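Local coordinates for protein endonuclease 8-like L720 (Acanthamoeba polyphaga mimivirus, PDB 4MB7) that is an endonuclease VIII-like protein of the Fpg/Nei family, built from a strand-rich N-terminal part, an H2TH domain and a C-terminal zinc-binding element, at residues 1-6 with 140-145; 165-170 with 206-211; 188-193 with 247-252; 220-225 with 236-241. All coordinates share one frame; numbering follows the deposited sequence.

How the contacts relate
From the N terminus, contact 1 closes the first long loop: the start of the chain meets 140-145 after two four-stranded sheets have been laid down, so it joins the strand-rich part to the helical part. Contacts 2 and 3 close loops that cross, their segments alternating, with centres about 16 Å apart; together they set helices 167-171 and 182-191 against helix 205-230 and the zinc site. Contact 4 closes the ten residues between 220-225 and 236-241, nested inside the loop of contact 3, and the Asp-191 to Arg-240 salt bridge joins the two. Leu-222 of contact 4 also packs on Pro-4 of contact 1, bringing the later turns of helix 205-230 back to the N terminus.

Contact 1: residues 1-6 with 140-145; sequences VEAPRI and DLSNNR. With SO4 (sulfate ion), chain C.
Ser-142, which meets Ala-3 and Pro-4 across this contact, is held by the flat carboxylate of Asp-140. Its hydroxyl OG reaches Asp-140 OD1 at 2.9 Å on the syn side, and its backbone N reaches the same oxygen at 2.9 Å on the anti side. Both donors stand on one face, 33° and 27° out of the carboxylate plane. The second flat group, the Arg-5 guanidinium, meets a sulfate ion at its edge: NH1 bonds to sulfate O4 and NH2 to O3, each pair 3.2 Å apart. The ion, probably from the crystallisation liquor, also takes bonds from Arg-229 and Lys-12.

Residues 140-143 form a type I beta turn in the loop between helices 126-136 and 148-161, and the Asp-140 bond to Ser-142 N makes an Asx turn inside it. This turn abuts the start of helix 5-13, where Pro-4, preceded by a cis peptide, is the N-cap.

Across the contact the touch is light and without hydrogen bonds, 92 Å² in all: a methyl and a proline carbon against the serine side chain. Ala-3 CB lies 3.8 Å from Ser-142 OG, while Pro-4 CB lies 4.2 Å from Ser-142 CB. With chi1 at 74°, OG sits between the backbone N and the carbonyl carbon, which lets it fold back onto Asp-140. The other carboxylate oxygen, OD2, accepts from Gly-48 N, so the turn is also tied to the strand-rich part of the chain.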
loop_
_atom_site.group_PDB
_atom_site.type_symbol
_atom_site.label_atom_id
_atom_site.label_comp_id
_atom_site.label_asym_id
_atom_site.label_seq_id
_atom_site.Cartn_x
_atom_site.Cartn_y
_atom_site.Cartn_z
ATOM N N VAL A 1 2.603 6.443 1.816
ATOM C CA VAL A 1 1.546 5.637 2.414
ATOM C C VAL A 1 1.837 4.145 2.262
ATOM O O VAL A 1 2.054 3.651 1.155
ATOM C CB VAL A 1 0.171 5.965 1.803
ATOM C CG1 VAL A 1 -0.894 5.034 2.357
ATOM C CG2 VAL A 1 -0.192 7.420 2.073
ATOM N N GLU A 2 1.839 3.436 3.387
ATOM C CA GLU A 2 2.157 2.015 3.418
ATOM C C GLU A 2 1.166 1.295 4.324
ATOM O O GLU A 2 0.336 1.931 4.969
ATOM C CB GLU A 2 3.572 1.815 3.961
ATOM C CG GLU A 2 3.748 2.392 5.359
ATOM C CD GLU A 2 5.047 1.982 6.019
ATOM O OE1 GLU A 2 5.878 1.327 5.360
ATOM O OE2 GLU A 2 5.234 2.316 7.208
ATOM N N ALA A 3 1.254 -0.032 4.372
ATOM C CA ALA A 3 0.408 -0.816 5.267
ATOM C C ALA A 3 0.611 -0.361 6.714
ATOM O O ALA A 3 1.719 0.012 7.094
ATOM C CB ALA A 3 0.717 -2.300 5.119
ATOM N N PRO A 4 -0.459 -0.383 7.525
ATOM C CA PRO A 4 -1.814 -0.812 7.175
ATOM C C PRO A 4 -2.732 0.357 6.816
ATOM O O PRO A 4 -3.947 0.219 6.935
ATOM C CB PRO A 4 -2.297 -1.448 8.476
ATOM C CG PRO A 4 -1.668 -0.581 9.531
ATOM C CD PRO A 4 -0.333 -0.122 8.970
ATOM N N ARG A 5 -2.164 1.481 6.388
ATOM C CA ARG A 5 -2.962 2.661 6.049
ATOM C C ARG A 5 -3.881 2.417 4.849
ATOM O O ARG A 5 -4.967 2.992 4.764
ATOM C CB ARG A 5 -2.057 3.871 5.799
ATOM C CG ARG A 5 -2.794 5.160 5.455
ATOM C CD ARG A 5 -3.845 5.514 6.500
ATOM N NE ARG A 5 -3.301 5.522 7.855
ATOM C CZ ARG A 5 -3.951 5.984 8.918
ATOM N NH1 ARG A 5 -5.171 6.488 8.786
ATOM N NH2 ARG A 5 -3.378 5.950 10.114
ATOM N N ILE A 6 -3.447 1.563 3.927
ATOM C CA ILE A 6 -4.272 1.221 2.773
ATOM C C ILE A 6 -5.522 0.459 3.217
ATOM O O ILE A 6 -6.634 0.768 2.785
ATOM C CB ILE A 6 -3.492 0.401 1.722
ATOM C CG1 ILE A 6 -2.375 1.243 1.105
ATOM C CG2 ILE A 6 -4.421 -0.088 0.629
ATOM C CD1 ILE A 6 -1.025 1.019 1.730
ATOM N N ASP A 140 -0.272 -9.793 0.823
ATOM C CA ASP A 140 -0.341 -8.551 1.583
ATOM C C ASP A 140 -0.450 -8.878 3.070
ATOM O O ASP A 140 -1.451 -9.430 3.520
ATOM C CB ASP A 140 -1.556 -7.730 1.125
ATOM C CG ASP A 140 -1.603 -6.332 1.736
ATOM O OD1 ASP A 140 -1.120 -6.130 2.871
ATOM O OD2 ASP A 140 -2.145 -5.424 1.071
ATOM N N LEU A 141 0.585 -8.518 3.823
ATOM C CA LEU A 141 0.659 -8.828 5.251
ATOM C C LEU A 141 -0.464 -8.206 6.082
ATOM O O LEU A 141 -0.773 -8.691 7.169
ATOM C CB LEU A 141 2.018 -8.407 5.814
ATOM C CG LEU A 141 3.223 -9.210 5.318
ATOM C CD1 LEU A 141 4.516 -8.502 5.675
ATOM C CD2 LEU A 141 3.205 -10.608 5.907
ATOM N N SER A 142 -1.072 -7.138 5.575
ATOM C CA SER A 142 -2.139 -6.461 6.306
ATOM C C SER A 142 -3.531 -6.873 5.830
ATOM O O SER A 142 -4.534 -6.486 6.428
ATOM C CB SER A 142 -1.991 -4.944 6.190
ATOM O OG SER A 142 -2.356 -4.498 4.896
ATOM N N ASN A 143 -3.591 -7.649 4.754
ATOM C CA ASN A 143 -4.868 -8.019 4.152
ATOM C C ASN A 143 -5.488 -9.241 4.824
ATOM O O ASN A 143 -4.790 -10.193 5.160
ATOM C CB ASN A 143 -4.686 -8.286 2.656
ATOM C CG ASN A 143 -5.990 -8.233 1.889
ATOM O OD1 ASN A 143 -6.840 -9.112 2.021
ATOM N ND2 ASN A 143 -6.149 -7.201 1.064
ATOM N N ASN A 144 -6.803 -9.213 5.015
ATOM C CA ASN A 144 -7.509 -10.339 5.622
ATOM C C ASN A 144 -7.474 -11.608 4.768
ATOM O O ASN A 144 -7.794 -12.692 5.246
ATOM C CB ASN A 144 -8.955 -9.959 5.950
ATOM C CG ASN A 144 -9.064 -9.116 7.205
ATOM O OD1 ASN A 144 -8.365 -9.356 8.191
ATOM N ND2 ASN A 144 -9.942 -8.120 7.175
ATOM N N ARG A 145 -7.085 -11.470 3.506
ATOM C CA ARG A 145 -6.956 -12.630 2.633
ATOM C C ARG A 145 -5.530 -13.176 2.618
ATOM O O ARG A 145 -5.209 -14.060 1.823
ATOM C CB ARG A 145 -7.418 -12.301 1.211
ATOM C CG ARG A 145 -8.924 -12.159 1.071
ATOM C CD ARG A 145 -9.350 -12.199 -0.388
HETATM S S SO4 C . -6.343 8.361 12.100
HETATM O O1 SO4 C . -7.065 8.236 13.380
HETATM O O2 SO4 C . -6.202 9.794 11.789
HETATM O O3 SO4 C . -5.002 7.763 12.258
HETATM O O4 SO4 C . -7.106 7.704 11.029
#

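Contact 2: residues 165-170 with 206-211; sequences EIITDF and PMFDCL
Leu-211, whose CD1 meets Ile-167 across the contact, is fixed in its helix by the bond from its backbone N to Met-207 O, 2.9 Å long. No hydrogen bond passes between the two segments. Ile-167 and Leu-211 reach toward each other tip to tip, with Ile-167 CD1 3.9 Å from Leu-211 CD1. The same Ile-167 CD1 approaches Phe-208 CZ at 3.8 Å, the two side chains coming from opposite directions.

Two phenylalanines make the other half of the contact. Phe-208 CE1 lies in the plane of the Phe-170 ring, at its edge, 3.8 Å from Phe-170 CE2. The ring planes stand at 82° with centroids 6.0 Å apart, yet the meeting is rim to rim and neither ring lies over the face of the other. Phe-170 has CG anti to its backbone N (chi1 -174°), which sends the ring across to helix 205-230, whereas the end of Phe-208 comes nearer to 165-170 than the direction of its CB would suggest.

Helix 167-171, with Ile-166 at its N-cap, is thus laid against the first turns of helix 205-230 within the H2TH domain. Leu-189 of helix 182-191 touches both Ile-167 and Leu-211, and Ile-159 touches both phenylalanines. Since all four meeting side chains are buried hydrocarbon, cohesion between these segments probably rests on close fit and the exclusion of water, with no directional bond to set their register.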
loop_
_atom_site.group_PDB
_atom_site.type_symbol
_atom_site.label_atom_id
_atom_site.label_comp_id
_atom_site.label_asym_id
_atom_site.label_seq_id
_atom_site.Cartn_x
_atom_site.Cartn_y
_atom_site.Cartn_z
ATOM N N GLU A 165 20.679 -8.632 -4.676
ATOM C CA GLU A 165 20.390 -7.278 -4.208
ATOM C C GLU A 165 20.376 -7.174 -2.685
ATOM O O GLU A 165 20.257 -8.179 -1.984
ATOM C CB GLU A 165 19.074 -6.759 -4.796
ATOM C CG GLU A 165 17.838 -7.535 -4.376
ATOM C CD GLU A 165 16.564 -6.931 -4.935
ATOM O OE1 GLU A 165 16.660 -5.967 -5.723
ATOM O OE2 GLU A 165 15.467 -7.416 -4.586
ATOM N N ILE A 166 20.509 -5.952 -2.179
ATOM C CA ILE A 166 20.499 -5.718 -0.739
ATOM C C ILE A 166 19.100 -5.927 -0.167
ATOM O O ILE A 166 18.106 -5.854 -0.892
ATOM C CB ILE A 166 20.997 -4.305 -0.382
ATOM C CG1 ILE A 166 20.040 -3.243 -0.923
ATOM C CG2 ILE A 166 22.404 -4.085 -0.917
ATOM C CD1 ILE A 166 20.310 -1.858 -0.383
ATOM N N ILE A 167 19.029 -6.181 1.137
ATOM C CA ILE A 167 17.771 -6.541 1.787
ATOM C C ILE A 167 16.710 -5.434 1.729
ATOM O O ILE A 167 15.527 -5.721 1.561
ATOM C CB ILE A 167 17.991 -7.027 3.247
ATOM C CG1 ILE A 167 16.679 -7.532 3.855
ATOM C CG2 ILE A 167 18.607 -5.934 4.106
ATOM C CD1 ILE A 167 16.051 -8.668 3.082
ATOM N N THR A 168 17.137 -4.179 1.849
ATOM C CA THR A 168 16.216 -3.045 1.770
ATOM C C THR A 168 15.475 -3.010 0.431
ATOM O O THR A 168 14.264 -2.789 0.389
ATOM C CB THR A 168 16.936 -1.699 2.008
ATOM O OG1 THR A 168 17.220 -1.546 3.403
ATOM C CG2 THR A 168 16.066 -0.530 1.555
ATOM N N ASP A 169 16.198 -3.262 -0.652
ATOM C CA ASP A 169 15.618 -3.307 -1.984
ATOM C C ASP A 169 14.595 -4.420 -2.092
ATOM O O ASP A 169 13.546 -4.241 -2.679
ATOM C CB ASP A 169 16.697 -3.529 -3.044
ATOM C CG ASP A 169 17.351 -2.240 -3.501
ATOM O OD1 ASP A 169 16.916 -1.149 -3.080
ATOM O OD2 ASP A 169 18.314 -2.322 -4.292
ATOM N N PHE A 170 14.911 -5.572 -1.518
ATOM C CA PHE A 170 14.028 -6.730 -1.583
ATOM C C PHE A 170 12.768 -6.544 -0.737
ATOM O O PHE A 170 11.683 -6.969 -1.132
ATOM C CB PHE A 170 14.774 -8.001 -1.167
ATOM C CG PHE A 170 13.971 -9.257 -1.334
ATOM C CD1 PHE A 170 13.460 -9.609 -2.571
ATOM C CD2 PHE A 170 13.740 -10.096 -0.257
ATOM C CE1 PHE A 170 12.723 -10.767 -2.731
ATOM C CE2 PHE A 170 13.006 -11.257 -0.409
ATOM C CZ PHE A 170 12.497 -11.594 -1.647
ATOM N N PRO A 206 16.413 -18.746 9.635
ATOM C CA PRO A 206 15.702 -18.182 10.789
ATOM C C PRO A 206 15.537 -16.664 10.730
ATOM O O PRO A 206 14.608 -16.137 11.341
ATOM C CB PRO A 206 16.597 -18.564 11.975
ATOM C CG PRO A 206 17.943 -18.772 11.384
ATOM C CD PRO A 206 17.689 -19.368 10.036
ATOM N N MET A 207 16.411 -15.973 10.006
ATOM C CA MET A 207 16.360 -14.515 9.968
ATOM C C MET A 207 15.363 -13.955 8.954
ATOM O O MET A 207 14.841 -12.857 9.138
ATOM C CB MET A 207 17.753 -13.916 9.757
ATOM C CG MET A 207 18.674 -14.096 10.953
ATOM S SD MET A 207 17.878 -13.675 12.517
ATOM C CE MET A 207 17.582 -11.926 12.287
ATOM N N PHE A 208 15.145 -14.657 7.857
ATOM C CA PHE A 208 14.058 -14.294 6.964
ATOM C C PHE A 208 12.701 -14.508 7.619
ATOM O O PHE A 208 11.782 -13.722 7.456
ATOM C CB PHE A 208 14.149 -14.992 5.620
ATOM C CG PHE A 208 14.570 -14.081 4.520
ATOM C CD1 PHE A 208 13.734 -13.074 4.090
ATOM C CD2 PHE A 208 15.814 -14.198 3.947
ATOM C CE1 PHE A 208 14.124 -12.216 3.090
ATOM C CE2 PHE A 208 16.211 -13.346 2.948
ATOM C CZ PHE A 208 15.368 -12.349 2.522
ATOM N N ASP A 209 12.592 -15.595 8.361
ATOM C CA ASP A 209 11.385 -15.857 9.128
ATOM C C ASP A 209 11.242 -14.764 10.176
ATOM O O ASP A 209 10.142 -14.284 10.447
ATOM C CB ASP A 209 11.461 -17.230 9.795
ATOM C CG ASP A 209 10.219 -17.559 10.600
ATOM O OD1 ASP A 209 9.220 -18.006 9.998
ATOM O OD2 ASP A 209 10.242 -17.374 11.834
ATOM N N CYS A 210 12.374 -14.362 10.747
ATOM C CA CYS A 210 12.411 -13.303 11.744
ATOM C C CYS A 210 11.916 -11.976 11.167
ATOM O O CYS A 210 11.150 -11.258 11.811
ATOM C CB CYS A 210 13.831 -13.146 12.286
ATOM S SG CYS A 210 13.954 -12.158 13.787
ATOM N N LEU A 211 12.358 -11.659 9.953
ATOM C CA LEU A 211 11.949 -10.429 9.273
ATOM C C LEU A 211 10.449 -10.379 9.004
ATOM O O LEU A 211 9.808 -9.345 9.197
ATOM C CB LEU A 211 12.711 -10.259 7.956
ATOM C CG LEU A 211 14.038 -9.504 8.018
ATOM C CD1 LEU A 211 14.682 -9.442 6.640
ATOM C CD2 LEU A 211 13.821 -8.105 8.573
#

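Contact 3: residues 188-193 with 247-252; sequences ALYDCK and CPLGHK. With ZN (zinc ion), chain B.
Tyr-190 and Pro-248 point at each other from opposite directions, the tyrosine hydroxyl leading. Its OH lies 3.1 Å from Pro-248 CG and 3.2 Å from Pro-248 CD, close values for oxygen against carbon that mark a tight fit. Behind the hydroxyl, Tyr-190 CZ stands 3.7 Å from Pro-248 CD. Having CG anti to the backbone N (chi1 174°) carries the ring off the helix to this meeting.

Cys-247, just before the proline, and His-251 bind a zinc ion, through Cys-247 SG at 2.2 Å and His-251 ND1 at 2.0 Å; Cys-268 and Cys-271 complete this site of three cysteines and one histidine. Residues 247-250 form a type I beta turn, and the sulfur of Cys-247 accepts a bond from His-251 N (3.4 Å, 153° at the hydrogen) and a weak one from Leu-249 N. Backbone N-H groups pointing at a metal-bound sulfur are common in zinc fingers, and would probably spread some of its negative charge. Leu-249 CB lies over one face of the imidazole of His-251, 3.7 Å above its plane and offset toward the rim, which, with the bond from ND1 to zinc, probably limits how the ring can turn.

Tyr-190 belongs to the last turn of helix 182-191, which ends in a Schellman motif at Lys-193. The contact thus sets that helix end against the loop that runs from helix 205-230 to strand 254-258, where the zinc-binding element begins.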
loop_
_atom_site.group_PDB
_atom_site.type_symbol
_atom_site.label_atom_id
_atom_site.label_comp_id
_atom_site.label_asym_id
_atom_site.label_seq_id
_atom_site.Cartn_x
_atom_site.Cartn_y
_atom_site.Cartn_z
ATOM N N ALA A 188 11.719 -2.923 10.741
ATOM C CA ALA A 188 11.836 -4.373 10.828
ATOM C C ALA A 188 13.299 -4.800 10.848
ATOM O O ALA A 188 13.684 -5.698 11.598
ATOM C CB ALA A 188 11.112 -5.034 9.672
ATOM N N LEU A 189 14.111 -4.149 10.021
ATOM C CA LEU A 189 15.530 -4.471 9.938
ATOM C C LEU A 189 16.253 -4.194 11.252
ATOM O O LEU A 189 17.144 -4.948 11.646
ATOM C CB LEU A 189 16.192 -3.723 8.780
ATOM C CG LEU A 189 15.934 -4.325 7.396
ATOM C CD1 LEU A 189 16.484 -3.429 6.299
ATOM C CD2 LEU A 189 16.527 -5.724 7.298
ATOM N N TYR A 190 15.867 -3.119 11.935
ATOM C CA TYR A 190 16.443 -2.831 13.242
ATOM C C TYR A 190 15.972 -3.837 14.284
ATOM O O TYR A 190 16.745 -4.271 15.135
ATOM C CB TYR A 190 16.110 -1.415 13.715
ATOM C CG TYR A 190 16.587 -1.177 15.128
ATOM C CD1 TYR A 190 17.935 -0.973 15.396
ATOM C CD2 TYR A 190 15.701 -1.191 16.199
ATOM C CE1 TYR A 190 18.386 -0.775 16.683
ATOM C CE2 TYR A 190 16.145 -0.993 17.495
ATOM C CZ TYR A 190 17.491 -0.785 17.728
ATOM O OH TYR A 190 17.949 -0.585 19.010
ATOM N N ASP A 191 14.695 -4.194 14.210
ATOM C CA ASP A 191 14.093 -5.140 15.144
ATOM C C ASP A 191 14.785 -6.503 15.066
ATOM O O ASP A 191 14.849 -7.235 16.054
ATOM C CB ASP A 191 12.600 -5.284 14.842
ATOM C CG ASP A 191 11.831 -5.942 15.971
ATOM O OD1 ASP A 191 12.278 -5.854 17.133
ATOM O OD2 ASP A 191 10.768 -6.537 15.694
ATOM N N CYS A 192 15.307 -6.829 13.888
ATOM C CA CYS A 192 15.951 -8.116 13.661
ATOM C C CYS A 192 17.473 -8.006 13.602
ATOM O O CYS A 192 18.152 -8.977 13.273
ATOM C CB CYS A 192 15.428 -8.753 12.374
ATOM S SG CYS A 192 13.639 -9.001 12.348
ATOM N N LYS A 193 17.994 -6.821 13.913
ATOM C CA LYS A 193 19.437 -6.579 13.949
ATOM C C LYS A 193 20.128 -6.947 12.639
ATOM O O LYS A 193 21.212 -7.529 12.638
ATOM C CB LYS A 193 20.079 -7.328 15.123
ATOM C CG LYS A 193 19.680 -6.784 16.486
ATOM C CD LYS A 193 20.041 -7.749 17.607
ATOM C CE LYS A 193 21.528 -8.061 17.620
ATOM N NZ LYS A 193 22.368 -6.849 17.839
ATOM N N CYS A 247 19.759 5.289 18.516
ATOM C CA CYS A 247 19.003 4.052 18.678
ATOM C C CYS A 247 18.588 3.955 20.146
ATOM O O CYS A 247 19.188 4.611 20.998
ATOM C CB CYS A 247 19.845 2.844 18.255
ATOM S SG CYS A 247 20.867 2.130 19.564
ATOM N N PRO A 248 17.552 3.154 20.451
ATOM C CA PRO A 248 17.078 3.094 21.841
ATOM C C PRO A 248 18.113 2.563 22.839
ATOM O O PRO A 248 17.891 2.671 24.043
ATOM C CB PRO A 248 15.865 2.154 21.765
ATOM C CG PRO A 248 16.018 1.416 20.482
ATOM C CD PRO A 248 16.704 2.358 19.548
ATOM N N LEU A 249 19.219 2.008 22.351
ATOM C CA LEU A 249 20.306 1.592 23.233
ATOM C C LEU A 249 21.262 2.750 23.510
ATOM O O LEU A 249 21.982 2.744 24.508
ATOM C CB LEU A 249 21.067 0.396 22.653
ATOM C CG LEU A 249 20.341 -0.950 22.689
ATOM C CD1 LEU A 249 21.266 -2.074 22.242
ATOM C CD2 LEU A 249 19.794 -1.223 24.081
ATOM N N GLY A 250 21.263 3.738 22.620
ATOM C CA GLY A 250 22.065 4.933 22.809
ATOM C C GLY A 250 23.151 5.143 21.770
ATOM O O GLY A 250 23.943 6.078 21.876
ATOM N N HIS A 251 23.194 4.278 20.763
ATOM C CA HIS A 251 24.206 4.384 19.720
ATOM C C HIS A 251 23.843 5.469 18.713
ATOM O O HIS A 251 22.668 5.759 18.498
ATOM C CB HIS A 251 24.368 3.054 18.988
ATOM C CG HIS A 251 24.516 1.875 19.898
ATOM N ND1 HIS A 251 23.897 0.669 19.656
ATOM C CD2 HIS A 251 25.215 1.717 21.047
ATOM C CE1 HIS A 251 24.204 -0.182 20.617
ATOM N NE2 HIS A 251 25.004 0.428 21.474
ATOM N N LYS A 252 24.861 6.059 18.094
ATOM C CA LYS A 252 24.650 7.038 17.036
ATOM C C LYS A 252 24.300 6.319 15.739
ATOM O O LYS A 252 24.952 5.345 15.364
ATOM C CB LYS A 252 25.899 7.900 16.844
ATOM C CG LYS A 252 25.764 8.966 15.770
HETATM ZN ZN ZN B . 22.226 0.698 18.499
#

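Contact 4: residues 220-225 with 236-241; sequences DLLYES and GPILRI
Ile-238 gives up 80 Å² to this contact, much more than Leu-221 or Leu-222 on the helix it faces. Its terminal methyl does the touching: Ile-238 CD1 comes to 3.6 Å from Leu-222 CD2 and 3.7 Å from Leu-222 CG. The two side chains cross at about a right angle, so the isoleucine methyl meets the branch of the leucine from the side. Leu-221 adds a looser wall, its CB 4.2 Å from Ile-238 CD1.

A chi1 of 66° places Ile-238 CG1 between the backbone N and the carbonyl carbon, and CD1, at its end, is the atom that reaches both leucines. Leu-222 leaves its helix with CB pointing past the other segment, but its end swings nearer.

In the fold, the two leucines lie on helix 205-230, the long helix of the H2TH domain, and Ile-238 on the irregular loop that runs back beside it toward the zinc-binding element. The helix is regular here, with Ser-225 N bonded to Leu-221 O at 2.9 Å. Further along the loop, the carboxylate of Glu-187 accepts from the backbone N of both Arg-240 and Ile-241, and Leu-239 rests on Ile-183, which ties the loop to helix 182-191 as well. Tyr-223 bonds through its hydroxyl to Glu-11 and makes a cation-pi contact with Arg-7, both of helix 5-13.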
loop_
_atom_site.group_PDB
_atom_site.type_symbol
_atom_site.label_atom_id
_atom_site.label_comp_id
_atom_site.label_asym_id
_atom_site.label_seq_id
_atom_site.Cartn_x
_atom_site.Cartn_y
_atom_site.Cartn_z
ATOM N N ASP A 220 0.718 -4.828 12.810
ATOM C CA ASP A 220 -0.292 -5.038 13.845
ATOM C C ASP A 220 -0.314 -3.883 14.843
ATOM O O ASP A 220 -1.382 -3.424 15.249
ATOM C CB ASP A 220 -0.037 -6.347 14.596
ATOM C CG ASP A 220 -0.331 -7.574 13.759
ATOM O OD1 ASP A 220 -1.079 -7.463 12.763
ATOM O OD2 ASP A 220 0.184 -8.657 14.109
ATOM N N LEU A 221 0.871 -3.430 15.241
ATOM C CA LEU A 221 0.999 -2.325 16.184
ATOM C C LEU A 221 0.451 -1.029 15.597
ATOM O O LEU A 221 -0.248 -0.281 16.275
ATOM C CB LEU A 221 2.460 -2.132 16.600
ATOM C CG LEU A 221 3.070 -3.196 17.514
ATOM C CD1 LEU A 221 4.553 -2.929 17.730
ATOM C CD2 LEU A 221 2.335 -3.240 18.844
ATOM N N LEU A 222 0.776 -0.769 14.334
ATOM C CA LEU A 222 0.270 0.410 13.643
ATOM C C LEU A 222 -1.248 0.366 13.526
ATOM O O LEU A 222 -1.918 1.385 13.678
ATOM C CB LEU A 222 0.904 0.539 12.258
ATOM C CG LEU A 222 2.351 1.033 12.222
ATOM C CD1 LEU A 222 2.969 0.774 10.863
ATOM C CD2 LEU A 222 2.408 2.515 12.560
ATOM N N TYR A 223 -1.790 -0.818 13.265
ATOM C CA TYR A 223 -3.235 -0.969 13.149
ATOM C C TYR A 223 -3.915 -0.803 14.503
ATOM O O TYR A 223 -4.977 -0.192 14.604
ATOM C CB TYR A 223 -3.602 -2.318 12.532
ATOM C CG TYR A 223 -5.074 -2.448 12.220
ATOM C CD1 TYR A 223 -5.634 -1.776 11.140
ATOM C CD2 TYR A 223 -5.905 -3.237 13.003
ATOM C CE1 TYR A 223 -6.983 -1.887 10.849
ATOM C CE2 TYR A 223 -7.253 -3.354 12.720
ATOM C CZ TYR A 223 -7.785 -2.678 11.642
ATOM O OH TYR A 223 -9.125 -2.792 11.357
ATOM N N GLU A 224 -3.291 -1.350 15.541
ATOM C CA GLU A 224 -3.812 -1.234 16.898
ATOM C C GLU A 224 -3.799 0.220 17.363
ATOM O O GLU A 224 -4.696 0.656 18.083
ATOM C CB GLU A 224 -3.004 -2.112 17.861
ATOM C CG GLU A 224 -3.499 -2.097 19.304
ATOM C CD GLU A 224 -4.792 -2.873 19.505
ATOM O OE1 GLU A 224 -5.303 -3.465 18.530
ATOM O OE2 GLU A 224 -5.296 -2.894 20.646
ATOM N N SER A 225 -2.781 0.963 16.941
ATOM C CA SER A 225 -2.674 2.377 17.277
ATOM C C SER A 225 -3.836 3.158 16.674
ATOM O O SER A 225 -4.349 4.096 17.283
ATOM C CB SER A 225 -1.344 2.949 16.785
ATOM O OG SER A 225 -1.302 2.994 15.370
ATOM N N GLY A 236 0.461 5.216 22.123
ATOM C CA GLY A 236 1.841 5.479 22.491
ATOM C C GLY A 236 2.788 5.249 21.330
ATOM O O GLY A 236 2.408 4.645 20.328
ATOM N N PRO A 237 4.034 5.729 21.457
ATOM C CA PRO A 237 5.024 5.608 20.381
ATOM C C PRO A 237 5.405 4.155 20.113
ATOM O O PRO A 237 5.416 3.343 21.039
ATOM C CB PRO A 237 6.227 6.386 20.923
ATOM C CG PRO A 237 6.068 6.345 22.402
ATOM C CD PRO A 237 4.591 6.388 22.651
ATOM N N ILE A 238 5.699 3.833 18.857
ATOM C CA ILE A 238 6.086 2.474 18.483
ATOM C C ILE A 238 7.313 2.451 17.575
ATOM O O ILE A 238 7.937 1.406 17.395
ATOM C CB ILE A 238 4.945 1.722 17.768
ATOM C CG1 ILE A 238 4.637 2.377 16.423
ATOM C CG2 ILE A 238 3.702 1.654 18.644
ATOM C CD1 ILE A 238 4.391 1.381 15.319
ATOM N N LEU A 239 7.654 3.601 17.001
ATOM C CA LEU A 239 8.818 3.698 16.120
ATOM C C LEU A 239 10.109 3.715 16.934
ATOM O O LEU A 239 10.202 4.408 17.944
ATOM C CB LEU A 239 8.728 4.945 15.241
ATOM C CG LEU A 239 7.505 5.039 14.325
ATOM C CD1 LEU A 239 7.560 6.307 13.485
ATOM C CD2 LEU A 239 7.398 3.807 13.438
ATOM N N ARG A 240 11.103 2.953 16.486
ATOM C CA ARG A 240 12.334 2.785 17.251
ATOM C C ARG A 240 13.583 3.278 16.522
ATOM O O ARG A 240 14.589 3.590 17.158
ATOM C CB ARG A 240 12.511 1.317 17.662
ATOM C CG ARG A 240 11.468 0.819 18.653
ATOM C CD ARG A 240 11.379 -0.701 18.655
ATOM N NE ARG A 240 12.613 -1.335 19.108
ATOM C CZ ARG A 240 12.887 -2.626 18.950
ATOM N NH1 ARG A 240 12.018 -3.421 18.339
ATOM N NH2 ARG A 240 14.034 -3.123 19.394
ATOM N N ILE A 241 13.527 3.345 15.195
ATOM C CA ILE A 241 14.710 3.719 14.424
ATOM C C ILE A 241 14.419 4.760 13.338
ATOM O O ILE A 241 15.336 5.399 12.825
ATOM C CB ILE A 241 15.388 2.481 13.788
ATOM C CG1 ILE A 241 16.869 2.757 13.504
ATOM C CG2 ILE A 241 14.654 2.045 12.528
ATOM C CD1 ILE A 241 17.686 3.039 14.748
#